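Local structure of filamentation induced by cAMP protein Fic (Desulfovibrio alaskensis, 4RGL) at residues E99-S104 against G193-T198; A155-W160 against C173-E178; E47-T52 against L207-P212; V132-G137 against F181-A186. The protein is of unknown function but belongs to the Fic/DOC family, pairing a mainly helical Fic fold with a C-terminal domain of the helix-turn-helix clan. One frame throughout, in Å; residues are numbered along the deposited sequence.

Interaction 1. Residues E99-S104 against G193-T198; sequences EDWDAS and GRLWQT
The polar part of this contact is a single hydrogen bond from the indole of Trp-196 to the backbone of Ala-103. NE1 of Trp-196 lies 2.8 Å from O of Ala-103, with an N-H...O angle of 154°. The oxygen sits at the indole edge, near the ring plane, and receives the donor on a lone pair in its own carbonyl plane. Apolar contacts accompany the bond. CB of Ala-103 lies 4.1 Å from CD1 of Trp-196, while Trp-101, its CG anti to the carbonyl carbon (chi1 -52°), brings CE3 within 4.0 Å of CZ3 of Trp-196. The six-membered rings of the two tryptophans meet obliquely, their planes 31° apart. CZ3 of Trp-101 also reaches CD2 of Leu-195 at 4.3 Å. Within the loop, OD1 of Asp-102 accepts from both N and OG of Ser-104, the former closing an Asx turn. Ala-112 of helix 106-117 touches both indoles. The chemistry implies that helix 189-202 meets the 99-104 loop through a buried aromatic surface, with the indole N-H satisfied by a loop carbonyl.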
loop_
_atom_site.group_PDB
_atom_site.type_symbol
_atom_site.label_atom_id
_atom_site.label_comp_id
_atom_site.label_asym_id
_atom_site.label_seq_id
_atom_site.Cartn_x
_atom_site.Cartn_y
_atom_site.Cartn_z
ATOM N N GLU A 99 -10.770 4.545 -7.545
ATOM C CA GLU A 99 -11.177 4.311 -8.938
ATOM C C GLU A 99 -12.195 5.378 -9.404
ATOM O O GLU A 99 -12.188 5.767 -10.573
ATOM C CB GLU A 99 -11.777 2.891 -9.089
ATOM C CG GLU A 99 -12.053 2.478 -10.539
ATOM C CD GLU A 99 -10.818 2.256 -11.403
ATOM O OE1 GLU A 99 -9.938 1.466 -10.988
ATOM O OE2 GLU A 99 -10.799 2.765 -12.548
ATOM N N ASP A 100 -13.017 5.894 -8.466
ATOM C CA ASP A 100 -14.080 6.862 -8.774
ATOM C C ASP A 100 -13.534 8.285 -9.030
ATOM O O ASP A 100 -14.248 9.110 -9.615
ATOM C CB ASP A 100 -15.103 6.924 -7.609
ATOM C CG ASP A 100 -15.721 5.586 -7.228
ATOM O OD1 ASP A 100 -15.760 4.676 -8.097
ATOM O OD2 ASP A 100 -16.242 5.475 -6.090
ATOM N N TRP A 101 -12.327 8.607 -8.502
ATOM C CA TRP A 101 -11.883 9.995 -8.442
ATOM C C TRP A 101 -10.851 10.368 -9.516
ATOM O O TRP A 101 -9.939 9.594 -9.830
ATOM C CB TRP A 101 -11.302 10.315 -7.071
ATOM C CG TRP A 101 -12.209 9.957 -5.939
ATOM C CD1 TRP A 101 -13.549 10.197 -5.853
ATOM C CD2 TRP A 101 -11.820 9.412 -4.677
ATOM N NE1 TRP A 101 -14.035 9.732 -4.659
ATOM C CE2 TRP A 101 -12.991 9.268 -3.904
ATOM C CE3 TRP A 101 -10.590 9.023 -4.122
ATOM C CZ2 TRP A 101 -12.974 8.734 -2.613
ATOM C CZ3 TRP A 101 -10.577 8.476 -2.850
ATOM C CH2 TRP A 101 -11.756 8.348 -2.104
ATOM N N ASP A 102 -10.966 11.614 -10.004
ATOM C CA ASP A 102 -9.990 12.288 -10.834
ATOM C C ASP A 102 -9.317 13.371 -9.984
ATOM O O ASP A 102 -10.013 14.187 -9.372
ATOM C CB ASP A 102 -10.680 12.881 -12.093
ATOM C CG ASP A 102 -9.738 13.543 -13.088
ATOM O OD1 ASP A 102 -8.860 14.324 -12.648
ATOM O OD2 ASP A 102 -9.975 13.405 -14.308
ATOM N N ALA A 103 -7.985 13.305 -9.846
ATOM C CA ALA A 103 -7.230 14.147 -8.904
ATOM C C ALA A 103 -7.483 15.676 -9.109
ATOM O O ALA A 103 -7.247 16.460 -8.186
ATOM C CB ALA A 103 -5.754 13.858 -9.026
ATOM N N SER A 104 -7.950 16.082 -10.290
ATOM C CA SER A 104 -8.152 17.503 -10.580
ATOM C C SER A 104 -9.594 17.967 -10.236
ATOM O O SER A 104 -9.875 19.171 -10.281
ATOM C CB SER A 104 -7.850 17.794 -12.045
ATOM O OG SER A 104 -8.679 17.029 -12.905
ATOM N N GLY A 193 -2.930 14.505 1.773
ATOM C CA GLY A 193 -1.769 14.781 0.940
ATOM C C GLY A 193 -1.204 13.522 0.320
ATOM O O GLY A 193 -1.073 13.432 -0.907
ATOM N N ARG A 194 -0.958 12.489 1.164
ATOM C CA ARG A 194 -0.425 11.198 0.712
ATOM C C ARG A 194 -1.434 10.466 -0.155
ATOM O O ARG A 194 -1.046 9.808 -1.128
ATOM C CB ARG A 194 -0.035 10.334 1.908
ATOM C CG ARG A 194 1.016 10.981 2.757
ATOM C CD ARG A 194 1.303 10.219 4.004
ATOM N NE ARG A 194 1.819 11.111 5.032
ATOM C CZ ARG A 194 1.091 11.572 6.037
ATOM N NH1 ARG A 194 -0.124 11.097 6.253
ATOM N NH2 ARG A 194 1.611 12.432 6.897
ATOM N N LEU A 195 -2.741 10.604 0.163
ATOM C CA LEU A 195 -3.790 9.972 -0.622
ATOM C C LEU A 195 -3.816 10.530 -2.030
ATOM O O LEU A 195 -3.829 9.762 -2.997
ATOM C CB LEU A 195 -5.160 10.162 0.048
ATOM C CG LEU A 195 -6.379 9.669 -0.775
ATOM C CD1 LEU A 195 -6.379 8.144 -0.911
ATOM C CD2 LEU A 195 -7.666 10.138 -0.159
ATOM N N TRP A 196 -3.803 11.868 -2.162
ATOM C CA TRP A 196 -3.934 12.500 -3.463
ATOM C C TRP A 196 -2.662 12.314 -4.297
ATOM O O TRP A 196 -2.759 12.164 -5.514
ATOM C CB TRP A 196 -4.284 13.981 -3.322
ATOM C CG TRP A 196 -5.497 14.372 -4.117
ATOM C CD1 TRP A 196 -5.537 15.222 -5.183
ATOM C CD2 TRP A 196 -6.790 13.755 -4.051
ATOM N NE1 TRP A 196 -6.809 15.270 -5.700
ATOM C CE2 TRP A 196 -7.588 14.345 -5.054
ATOM C CE3 TRP A 196 -7.365 12.776 -3.217
ATOM C CZ2 TRP A 196 -8.931 14.009 -5.233
ATOM C CZ3 TRP A 196 -8.684 12.416 -3.421
ATOM C CH2 TRP A 196 -9.458 13.038 -4.406
ATOM N N GLN A 197 -1.488 12.193 -3.642
ATOM C CA GLN A 197 -0.266 11.870 -4.373
ATOM C C GLN A 197 -0.382 10.467 -5.003
ATOM O O GLN A 197 -0.093 10.301 -6.187
ATOM C CB GLN A 197 0.964 11.960 -3.470
ATOM C CG GLN A 197 2.250 11.569 -4.197
ATOM C CD GLN A 197 3.458 11.689 -3.333
ATOM O OE1 GLN A 197 3.788 12.767 -2.837
ATOM N NE2 GLN A 197 4.245 10.624 -3.280
ATOM N N THR A 198 -0.915 9.490 -4.234
ATOM C CA THR A 198 -1.175 8.139 -4.737
ATOM C C THR A 198 -2.196 8.185 -5.895
ATOM O O THR A 198 -2.072 7.423 -6.857
ATOM C CB THR A 198 -1.672 7.228 -3.593
ATOM O OG1 THR A 198 -0.749 7.289 -2.505
ATOM C CG2 THR A 198 -1.852 5.788 -4.033
#

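Interaction 2. Residues A155-W160 against C173-E178; sequences ADLLDW and CIFHYE
Leu-157 and Phe-175 bring their CA atoms to 7.3 Å, the nearest pair between two antiparallel helical segments whose axes approach to 11.0 Å at 176°. No hydrogen bond crosses; the contact is made by apolar side chains and the aliphatic part of Glu-178. CD2 of Leu-157 lies over one face of the Phe-175 ring in a CH-pi contact, 4.1 Å from the centroid but offset toward the rim. With CG anti to the backbone N (chi1 -178°), Leu-157 reaches across the interface; its other methyl, CD1, meets CB of Glu-178 at 3.6 Å. CD2 of Leu-158 comes to the Phe-175 ring at its edge, 3.9 Å from CE2. Further along, CH2 of Trp-160 packs against CG2 of Ile-174 at 3.5 Å, the side chains crossing at about a right angle. These helices, 150-163 and 168-182, are consecutive and form an antiparallel hairpin within the Fic/DOC region; beyond it, Phe-175 reaches Trp-196 and Ile-200 of helix 189-202, while Ile-174 touches Val-241 of helix 238-257.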
loop_
_atom_site.group_PDB
_atom_site.type_symbol
_atom_site.label_atom_id
_atom_site.label_comp_id
_atom_site.label_asym_id
_atom_site.label_seq_id
_atom_site.Cartn_x
_atom_site.Cartn_y
_atom_site.Cartn_z
ATOM N N ALA A 155 -8.682 26.081 -5.904
ATOM C CA ALA A 155 -9.178 26.169 -7.273
ATOM C C ALA A 155 -8.024 26.286 -8.250
ATOM O O ALA A 155 -7.974 25.546 -9.239
ATOM C CB ALA A 155 -10.110 27.360 -7.417
ATOM N N ASP A 156 -7.043 27.171 -7.937
ATOM C CA ASP A 156 -5.862 27.374 -8.774
ATOM C C ASP A 156 -5.021 26.107 -8.839
ATOM O O ASP A 156 -4.635 25.680 -9.927
ATOM C CB ASP A 156 -5.010 28.544 -8.239
ATOM C CG ASP A 156 -5.670 29.907 -8.358
ATOM O OD1 ASP A 156 -6.581 30.058 -9.215
ATOM O OD2 ASP A 156 -5.216 30.846 -7.670
ATOM N N LEU A 157 -4.766 25.482 -7.671
ATOM C CA LEU A 157 -3.953 24.273 -7.586
ATOM C C LEU A 157 -4.565 23.126 -8.420
ATOM O O LEU A 157 -3.841 22.444 -9.145
ATOM C CB LEU A 157 -3.794 23.838 -6.112
ATOM C CG LEU A 157 -2.912 22.611 -5.866
ATOM C CD1 LEU A 157 -1.514 22.807 -6.449
ATOM C CD2 LEU A 157 -2.836 22.285 -4.393
ATOM N N LEU A 158 -5.896 22.930 -8.324
ATOM C CA LEU A 158 -6.580 21.861 -9.062
ATOM C C LEU A 158 -6.655 22.188 -10.550
ATOM O O LEU A 158 -6.586 21.279 -11.380
ATOM C CB LEU A 158 -7.988 21.621 -8.499
ATOM C CG LEU A 158 -8.044 21.062 -7.074
ATOM C CD1 LEU A 158 -9.407 21.243 -6.479
ATOM C CD2 LEU A 158 -7.616 19.593 -7.035
ATOM N N ASP A 159 -6.772 23.491 -10.898
ATOM C CA ASP A 159 -6.767 23.910 -12.300
ATOM C C ASP A 159 -5.397 23.679 -12.903
ATOM O O ASP A 159 -5.293 23.193 -14.032
ATOM C CB ASP A 159 -7.173 25.388 -12.438
ATOM C CG ASP A 159 -7.174 25.886 -13.877
ATOM O OD1 ASP A 159 -7.811 25.228 -14.735
ATOM O OD2 ASP A 159 -6.570 26.951 -14.136
ATOM N N TRP A 160 -4.330 23.988 -12.130
ATOM C CA TRP A 160 -2.956 23.760 -12.556
ATOM C C TRP A 160 -2.717 22.288 -12.831
ATOM O O TRP A 160 -2.151 21.942 -13.860
ATOM C CB TRP A 160 -1.964 24.270 -11.495
ATOM C CG TRP A 160 -0.552 23.835 -11.749
ATOM C CD1 TRP A 160 0.342 24.412 -12.603
ATOM C CD2 TRP A 160 0.088 22.662 -11.231
ATOM N NE1 TRP A 160 1.501 23.671 -12.647
ATOM C CE2 TRP A 160 1.375 22.597 -11.807
ATOM C CE3 TRP A 160 -0.297 21.663 -10.320
ATOM C CZ2 TRP A 160 2.283 21.579 -11.496
ATOM C CZ3 TRP A 160 0.594 20.644 -10.033
ATOM C CH2 TRP A 160 1.860 20.600 -10.629
ATOM N N CYS A 173 4.373 15.332 -6.724
ATOM C CA CYS A 173 5.231 15.935 -5.706
ATOM C C CYS A 173 4.882 17.412 -5.527
ATOM O O CYS A 173 4.800 17.889 -4.391
ATOM C CB CYS A 173 6.702 15.754 -6.064
ATOM S SG CYS A 173 7.247 14.031 -6.107
ATOM N N ILE A 174 4.693 18.144 -6.652
ATOM C CA ILE A 174 4.356 19.572 -6.608
ATOM C C ILE A 174 3.010 19.773 -5.886
ATOM O O ILE A 174 2.902 20.647 -5.016
ATOM C CB ILE A 174 4.326 20.186 -8.037
ATOM C CG1 ILE A 174 5.682 19.983 -8.786
ATOM C CG2 ILE A 174 3.932 21.660 -7.988
ATOM C CD1 ILE A 174 6.897 20.785 -8.205
ATOM N N PHE A 175 1.993 18.945 -6.228
ATOM C CA PHE A 175 0.675 19.033 -5.597
ATOM C C PHE A 175 0.778 18.777 -4.090
ATOM O O PHE A 175 0.225 19.541 -3.302
ATOM C CB PHE A 175 -0.306 18.044 -6.239
ATOM C CG PHE A 175 -1.723 18.167 -5.719
ATOM C CD1 PHE A 175 -2.115 17.510 -4.557
ATOM C CD2 PHE A 175 -2.659 18.949 -6.382
ATOM C CE1 PHE A 175 -3.408 17.657 -4.058
ATOM C CE2 PHE A 175 -3.960 19.079 -5.889
ATOM C CZ PHE A 175 -4.326 18.431 -4.732
ATOM N N HIS A 176 1.500 17.702 -3.696
ATOM C CA HIS A 176 1.714 17.347 -2.283
ATOM C C HIS A 176 2.293 18.533 -1.520
ATOM O O HIS A 176 1.812 18.866 -0.444
ATOM C CB HIS A 176 2.671 16.128 -2.182
ATOM C CG HIS A 176 2.647 15.422 -0.852
ATOM N ND1 HIS A 176 2.628 14.040 -0.772
ATOM C CD2 HIS A 176 2.626 15.930 0.403
ATOM C CE1 HIS A 176 2.628 13.755 0.519
ATOM N NE2 HIS A 176 2.607 14.859 1.264
ATOM N N TYR A 177 3.298 19.197 -2.108
ATOM C CA TYR A 177 3.979 20.337 -1.503
ATOM C C TYR A 177 3.037 21.525 -1.356
ATOM O O TYR A 177 3.000 22.152 -0.295
ATOM C CB TYR A 177 5.199 20.725 -2.348
ATOM C CG TYR A 177 5.864 22.013 -1.921
ATOM C CD1 TYR A 177 6.725 22.047 -0.828
ATOM C CD2 TYR A 177 5.741 23.168 -2.688
ATOM C CE1 TYR A 177 7.398 23.214 -0.471
ATOM C CE2 TYR A 177 6.440 24.331 -2.365
ATOM C CZ TYR A 177 7.260 24.352 -1.250
ATOM O OH TYR A 177 7.921 25.510 -0.907
ATOM N N GLU A 178 2.275 21.837 -2.405
ATOM C CA GLU A 178 1.336 22.950 -2.371
ATOM C C GLU A 178 0.176 22.662 -1.414
ATOM O O GLU A 178 -0.171 23.516 -0.596
ATOM C CB GLU A 178 0.805 23.247 -3.774
ATOM C CG GLU A 178 1.848 23.851 -4.700
ATOM C CD GLU A 178 2.408 25.181 -4.230
ATOM O OE1 GLU A 178 1.611 26.039 -3.786
ATOM O OE2 GLU A 178 3.641 25.367 -4.313
#

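Interaction 3. Residues E47-T52 against L207-P212; sequences ENRIRT and LLAYLP
Asn-48 leads the contact from helix 42-59, placing its amide beside the turn at Tyr-210 and Pro-212. Its ND2 lies 2.9 Å from O of Tyr-210, and its OD1 is 3.6 Å from CG of Pro-212. One residue on, Arg-49 makes a hydrogen bond: NH2 donates to O of Ala-209 at 3.1 Å, with an N-H...O angle of 163°. The oxygen lies near the guanidinium plane, yet the nitrogen approaches from above the carbonyl plane, 62° out of it. Bends at chi2 and chi3 turn the arginine toward Tyr-210, where NH2 is 3.5 Å from CE1 and the guanidinium and phenol planes are only 1° apart. NH1 of Arg-49 is held from elsewhere by a salt bridge to Glu-96, so both terminal nitrogens have a partner. The segment 207-212 receiving these groups begins in 3-10 turn and belongs to the connection between helices 189-202 and 214-219; the contact thus ties helix 42-59 to the chain leaving helix 189-202, whose first turn carries the end of the Fic signature. Arg-51 lays one face of its guanidinium over Pro-212, whose CG sits 3.8 Å above the plane and toward its rim. Thr-52 brings OG1 to 3.5 Å from CA of Pro-212, and the same hydroxyl is hydrogen-bonded to OE1 of Glu-214.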
loop_
_atom_site.group_PDB
_atom_site.type_symbol
_atom_site.label_atom_id
_atom_site.label_comp_id
_atom_site.label_asym_id
_atom_site.label_seq_id
_atom_site.Cartn_x
_atom_site.Cartn_y
_atom_site.Cartn_z
ATOM N N GLU A 47 -1.698 -6.536 1.180
ATOM C CA GLU A 47 -0.540 -6.389 2.071
ATOM C C GLU A 47 0.075 -5.011 1.914
ATOM O O GLU A 47 0.326 -4.332 2.908
ATOM C CB GLU A 47 0.513 -7.475 1.786
ATOM C CG GLU A 47 0.120 -8.865 2.263
ATOM C CD GLU A 47 1.159 -9.943 1.992
ATOM O OE1 GLU A 47 2.346 -9.593 1.784
ATOM O OE2 GLU A 47 0.792 -11.140 2.034
ATOM N N ASN A 48 0.257 -4.565 0.656
ATOM C CA ASN A 48 0.802 -3.245 0.355
ATOM C C ASN A 48 -0.150 -2.151 0.796
ATOM O O ASN A 48 0.277 -1.186 1.435
ATOM C CB ASN A 48 1.093 -3.118 -1.131
ATOM C CG ASN A 48 2.272 -3.933 -1.584
ATOM O OD1 ASN A 48 3.095 -4.386 -0.777
ATOM N ND2 ASN A 48 2.435 -4.053 -2.888
ATOM N N ARG A 49 -1.458 -2.303 0.473
ATOM C CA ARG A 49 -2.481 -1.333 0.859
ATOM C C ARG A 49 -2.520 -1.169 2.393
ATOM O O ARG A 49 -2.540 -0.044 2.880
ATOM C CB ARG A 49 -3.860 -1.760 0.317
ATOM C CG ARG A 49 -5.019 -0.810 0.690
ATOM C CD ARG A 49 -4.768 0.645 0.268
ATOM N NE ARG A 49 -4.390 0.766 -1.149
ATOM C CZ ARG A 49 -5.262 0.822 -2.152
ATOM N NH1 ARG A 49 -6.560 0.680 -1.920
ATOM N NH2 ARG A 49 -4.838 0.963 -3.396
ATOM N N ILE A 50 -2.444 -2.297 3.147
ATOM C CA ILE A 50 -2.433 -2.264 4.612
ATOM C C ILE A 50 -1.173 -1.503 5.110
ATOM O O ILE A 50 -1.283 -0.661 6.006
ATOM C CB ILE A 50 -2.514 -3.703 5.206
ATOM C CG1 ILE A 50 -3.906 -4.338 4.917
ATOM C CG2 ILE A 50 -2.218 -3.693 6.710
ATOM C CD1 ILE A 50 -4.074 -5.823 5.407
ATOM N N ARG A 51 0.007 -1.749 4.465
ATOM C CA ARG A 51 1.255 -1.043 4.797
ATOM C C ARG A 51 1.111 0.464 4.557
ATOM O O ARG A 51 1.530 1.261 5.399
ATOM C CB ARG A 51 2.433 -1.597 3.979
ATOM C CG ARG A 51 2.886 -2.984 4.412
ATOM C CD ARG A 51 4.039 -3.478 3.567
ATOM N NE ARG A 51 5.224 -2.635 3.725
ATOM C CZ ARG A 51 6.261 -2.653 2.896
ATOM N NH1 ARG A 51 6.243 -3.428 1.817
ATOM N NH2 ARG A 51 7.301 -1.859 3.109
ATOM N N THR A 52 0.504 0.855 3.407
ATOM C CA THR A 52 0.242 2.264 3.077
ATOM C C THR A 52 -0.633 2.926 4.174
ATOM O O THR A 52 -0.285 3.995 4.685
ATOM C CB THR A 52 -0.438 2.359 1.691
ATOM O OG1 THR A 52 0.513 2.023 0.684
ATOM C CG2 THR A 52 -1.022 3.744 1.414
ATOM N N LEU A 207 -0.909 0.597 -11.092
ATOM C CA LEU A 207 -0.126 -0.312 -10.238
ATOM C C LEU A 207 0.521 0.449 -9.085
ATOM O O LEU A 207 0.756 -0.127 -8.017
ATOM C CB LEU A 207 0.956 -1.034 -11.060
ATOM C CG LEU A 207 0.451 -1.922 -12.206
ATOM C CD1 LEU A 207 1.611 -2.509 -12.984
ATOM C CD2 LEU A 207 -0.478 -3.049 -11.679
ATOM N N LEU A 208 0.782 1.762 -9.287
ATOM C CA LEU A 208 1.401 2.615 -8.269
ATOM C C LEU A 208 0.440 2.868 -7.081
ATOM O O LEU A 208 0.880 3.335 -6.025
ATOM C CB LEU A 208 1.842 3.947 -8.884
ATOM C CG LEU A 208 2.968 3.856 -9.926
ATOM C CD1 LEU A 208 3.140 5.157 -10.637
ATOM C CD2 LEU A 208 4.282 3.424 -9.284
ATOM N N ALA A 209 -0.854 2.496 -7.232
ATOM C CA ALA A 209 -1.818 2.591 -6.133
ATOM C C ALA A 209 -1.468 1.600 -5.026
ATOM O O ALA A 209 -1.897 1.772 -3.875
ATOM C CB ALA A 209 -3.227 2.330 -6.646
ATOM N N TYR A 210 -0.639 0.583 -5.360
ATOM C CA TYR A 210 -0.226 -0.437 -4.404
ATOM C C TYR A 210 1.280 -0.308 -4.085
ATOM O O TYR A 210 1.901 -1.268 -3.635
ATOM C CB TYR A 210 -0.559 -1.839 -4.939
ATOM C CG TYR A 210 -2.014 -1.986 -5.328
ATOM C CD1 TYR A 210 -3.001 -2.174 -4.361
ATOM C CD2 TYR A 210 -2.418 -1.855 -6.654
ATOM C CE1 TYR A 210 -4.351 -2.246 -4.707
ATOM C CE2 TYR A 210 -3.764 -1.938 -7.014
ATOM C CZ TYR A 210 -4.729 -2.128 -6.036
ATOM O OH TYR A 210 -6.055 -2.217 -6.388
ATOM N N LEU A 211 1.840 0.903 -4.267
ATOM C CA LEU A 211 3.233 1.185 -3.917
ATOM C C LEU A 211 3.314 1.758 -2.479
ATOM O O LEU A 211 2.827 2.868 -2.224
ATOM C CB LEU A 211 3.848 2.171 -4.938
ATOM C CG LEU A 211 5.330 2.520 -4.741
ATOM C CD1 LEU A 211 6.201 1.295 -4.886
ATOM C CD2 LEU A 211 5.767 3.591 -5.718
ATOM N N PRO A 212 3.851 0.980 -1.502
ATOM C CA PRO A 212 3.825 1.450 -0.103
ATOM C C PRO A 212 4.969 2.436 0.202
ATOM O O PRO A 212 5.731 2.227 1.151
ATOM C CB PRO A 212 3.965 0.147 0.719
ATOM C CG PRO A 212 4.096 -0.977 -0.306
ATOM C CD PRO A 212 4.431 -0.365 -1.609
#

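Interaction 4. Residues V132-G137 against F181-A186; sequences VGIFRG and FIHPFA
CG1 of Ile-134 sits over the centre of one face of the His-183 imidazole, the two side chains crossing obliquely. This CH-pi contact measures 3.9 Å from CG1 to the ring centroid, only 13° off the normal. The branched side chain spreads across the ring: CG2 of Ile-134 reaches CE1 of His-183 at 3.6 Å, while CD1, carried onward by an extended chi2 of 177°, ends 3.5 Å from O of Phe-181. Outside the two segments, ND1 of His-183 is hydrogen-bonded to O of Glu-180, which together with the isoleucine helps fix the rotation of the ring. His-183 is the first residue to leave the helical conformation after helix 168-182, and it begins HPFADGNGR, which matches the Fic signature HPFx[D/E]GN[G/K]R. Facing it, strand 133-134 pairs with strand 142-143 in a short antiparallel pair consistent with the flap hairpin of Fic proteins. Val-132, next to Gly-133 in the chain, crosses the His-183 side chain at about a right angle, its CG1 lying 3.9 Å from CB of His-183. The other methyl of Val-132, CG2, turns to the backbone beyond, 3.7 Å from O of Ala-186. N of Gly-137 donates a hydrogen bond to O2 of an unidentified ligand, probably from the crystallisation liquor, that approaches the His-183 side chain, nearest atoms about 4 Å apart.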
loop_
_atom_site.group_PDB
_atom_site.type_symbol
_atom_site.label_atom_id
_atom_site.label_comp_id
_atom_site.label_asym_id
_atom_site.label_seq_id
_atom_site.Cartn_x
_atom_site.Cartn_y
_atom_site.Cartn_z
ATOM N N VAL A 132 -6.104 27.075 10.984
ATOM C CA VAL A 132 -5.617 25.778 11.433
ATOM C C VAL A 132 -4.079 25.823 11.552
ATOM O O VAL A 132 -3.415 26.551 10.798
ATOM C CB VAL A 132 -6.095 24.623 10.481
ATOM C CG1 VAL A 132 -5.374 24.680 9.137
ATOM C CG2 VAL A 132 -5.910 23.258 11.136
ATOM N N GLY A 133 -3.545 25.094 12.524
ATOM C CA GLY A 133 -2.108 25.005 12.732
ATOM C C GLY A 133 -1.466 23.918 11.892
ATOM O O GLY A 133 -2.017 22.817 11.766
ATOM N N ILE A 134 -0.311 24.234 11.266
ATOM C CA ILE A 134 0.444 23.258 10.485
ATOM C C ILE A 134 1.495 22.597 11.382
ATOM O O ILE A 134 2.335 23.292 11.973
ATOM C CB ILE A 134 1.095 23.911 9.225
ATOM C CG1 ILE A 134 0.030 24.585 8.330
ATOM C CG2 ILE A 134 1.916 22.876 8.435
ATOM C CD1 ILE A 134 0.609 25.327 7.097
ATOM N N PHE A 135 1.416 21.263 11.526
ATOM C CA PHE A 135 2.368 20.499 12.329
ATOM C C PHE A 135 3.386 19.807 11.444
ATOM O O PHE A 135 3.007 19.111 10.490
ATOM C CB PHE A 135 1.636 19.460 13.199
ATOM C CG PHE A 135 0.909 20.038 14.385
ATOM C CD1 PHE A 135 -0.396 20.502 14.265
ATOM C CD2 PHE A 135 1.502 20.058 15.645
ATOM C CE1 PHE A 135 -1.073 21.024 15.367
ATOM C CE2 PHE A 135 0.812 20.552 16.751
ATOM C CZ PHE A 135 -0.466 21.040 16.605
ATOM N N ARG A 136 4.682 19.989 11.747
ATOM C CA ARG A 136 5.746 19.304 11.021
ATOM C C ARG A 136 6.657 18.566 12.011
ATOM O O ARG A 136 7.795 18.976 12.247
ATOM C CB ARG A 136 6.554 20.287 10.138
ATOM C CG ARG A 136 5.712 20.941 9.047
ATOM C CD ARG A 136 6.549 21.369 7.864
ATOM N NE ARG A 136 5.743 22.068 6.862
ATOM C CZ ARG A 136 5.808 23.378 6.645
ATOM N NH1 ARG A 136 6.704 24.121 7.287
ATOM N NH2 ARG A 136 5.028 23.943 5.734
ATOM N N GLY A 137 6.117 17.511 12.620
ATOM C CA GLY A 137 6.832 16.726 13.616
ATOM C C GLY A 137 7.060 17.484 14.908
ATOM O O GLY A 137 6.128 18.096 15.449
ATOM N N PHE A 181 1.062 23.089 2.228
ATOM C CA PHE A 181 1.175 24.500 2.589
ATOM C C PHE A 181 -0.204 25.114 2.865
ATOM O O PHE A 181 -0.336 25.954 3.765
ATOM C CB PHE A 181 1.892 25.287 1.478
ATOM C CG PHE A 181 1.831 26.793 1.645
ATOM C CD1 PHE A 181 2.698 27.450 2.508
ATOM C CD2 PHE A 181 0.892 27.549 0.946
ATOM C CE1 PHE A 181 2.621 28.839 2.681
ATOM C CE2 PHE A 181 0.810 28.933 1.128
ATOM C CZ PHE A 181 1.683 29.571 1.985
ATOM N N ILE A 182 -1.217 24.734 2.073
ATOM C CA ILE A 182 -2.541 25.334 2.192
ATOM C C ILE A 182 -3.313 24.734 3.400
ATOM O O ILE A 182 -3.962 25.487 4.130
ATOM C CB ILE A 182 -3.349 25.185 0.873
ATOM C CG1 ILE A 182 -2.561 25.791 -0.329
ATOM C CG2 ILE A 182 -4.751 25.836 1.007
ATOM C CD1 ILE A 182 -3.160 25.497 -1.736
ATOM N N HIS A 183 -3.208 23.381 3.629
ATOM C CA HIS A 183 -3.969 22.706 4.712
ATOM C C HIS A 183 -5.456 23.063 4.591
ATOM O O HIS A 183 -5.966 23.857 5.382
ATOM C CB HIS A 183 -3.419 23.104 6.107
ATOM C CG HIS A 183 -2.549 22.066 6.744
ATOM N ND1 HIS A 183 -1.309 21.747 6.222
ATOM C CD2 HIS A 183 -2.702 21.420 7.928
ATOM C CE1 HIS A 183 -0.786 20.858 7.054
ATOM N NE2 HIS A 183 -1.586 20.634 8.098
ATOM N N PRO A 184 -6.127 22.630 3.494
ATOM C CA PRO A 184 -7.473 23.153 3.210
ATOM C C PRO A 184 -8.541 22.644 4.178
ATOM O O PRO A 184 -9.589 23.259 4.295
ATOM C CB PRO A 184 -7.749 22.654 1.790
ATOM C CG PRO A 184 -6.896 21.462 1.638
ATOM C CD PRO A 184 -5.647 21.762 2.399
ATOM N N PHE A 185 -8.305 21.504 4.822
ATOM C CA PHE A 185 -9.315 20.911 5.691
ATOM C C PHE A 185 -8.999 21.159 7.168
ATOM O O PHE A 185 -7.847 21.424 7.524
ATOM C CB PHE A 185 -9.437 19.411 5.423
ATOM C CG PHE A 185 -9.794 19.080 3.995
ATOM C CD1 PHE A 185 -11.094 19.237 3.531
ATOM C CD2 PHE A 185 -8.842 18.562 3.127
ATOM C CE1 PHE A 185 -11.424 18.926 2.211
ATOM C CE2 PHE A 185 -9.177 18.235 1.810
ATOM C CZ PHE A 185 -10.466 18.424 1.359
ATOM N N ALA A 186 -10.025 21.084 8.021
ATOM C CA ALA A 186 -9.859 21.252 9.456
ATOM C C ALA A 186 -8.979 20.133 10.048
ATOM O O ALA A 186 -8.217 20.380 10.983
ATOM C CB ALA A 186 -11.216 21.266 10.138
#

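Along the chain, interaction 3 closes the widest loop, with interaction 1 nested inside it, interaction 4 inside interaction 1 and interaction 2 inside interaction 4. Interactions 1 and 2, their centres about 12 Å apart, touch directly: CD1 of Trp-196 lies 3.4 Å from CE1 of Phe-175, and OE1 of Gln-197 is 2.7 Å from ND1 of His-176, a probable hydrogen bond. Interactions 2 and 4 share helix 168-182 and meet at CD2 of Leu-157 and CD1 of Ile-182, 4.2 Å apart. Interaction 3 reaches interaction 1 through CG2 of Thr-198 and CA of Ala-209 at 3.8 Å. The signature starts in interaction 4, at His-183, and the unidentified ligand lies beside that residue; the centre of interaction 3 is about 25 Å away from that of interaction 4.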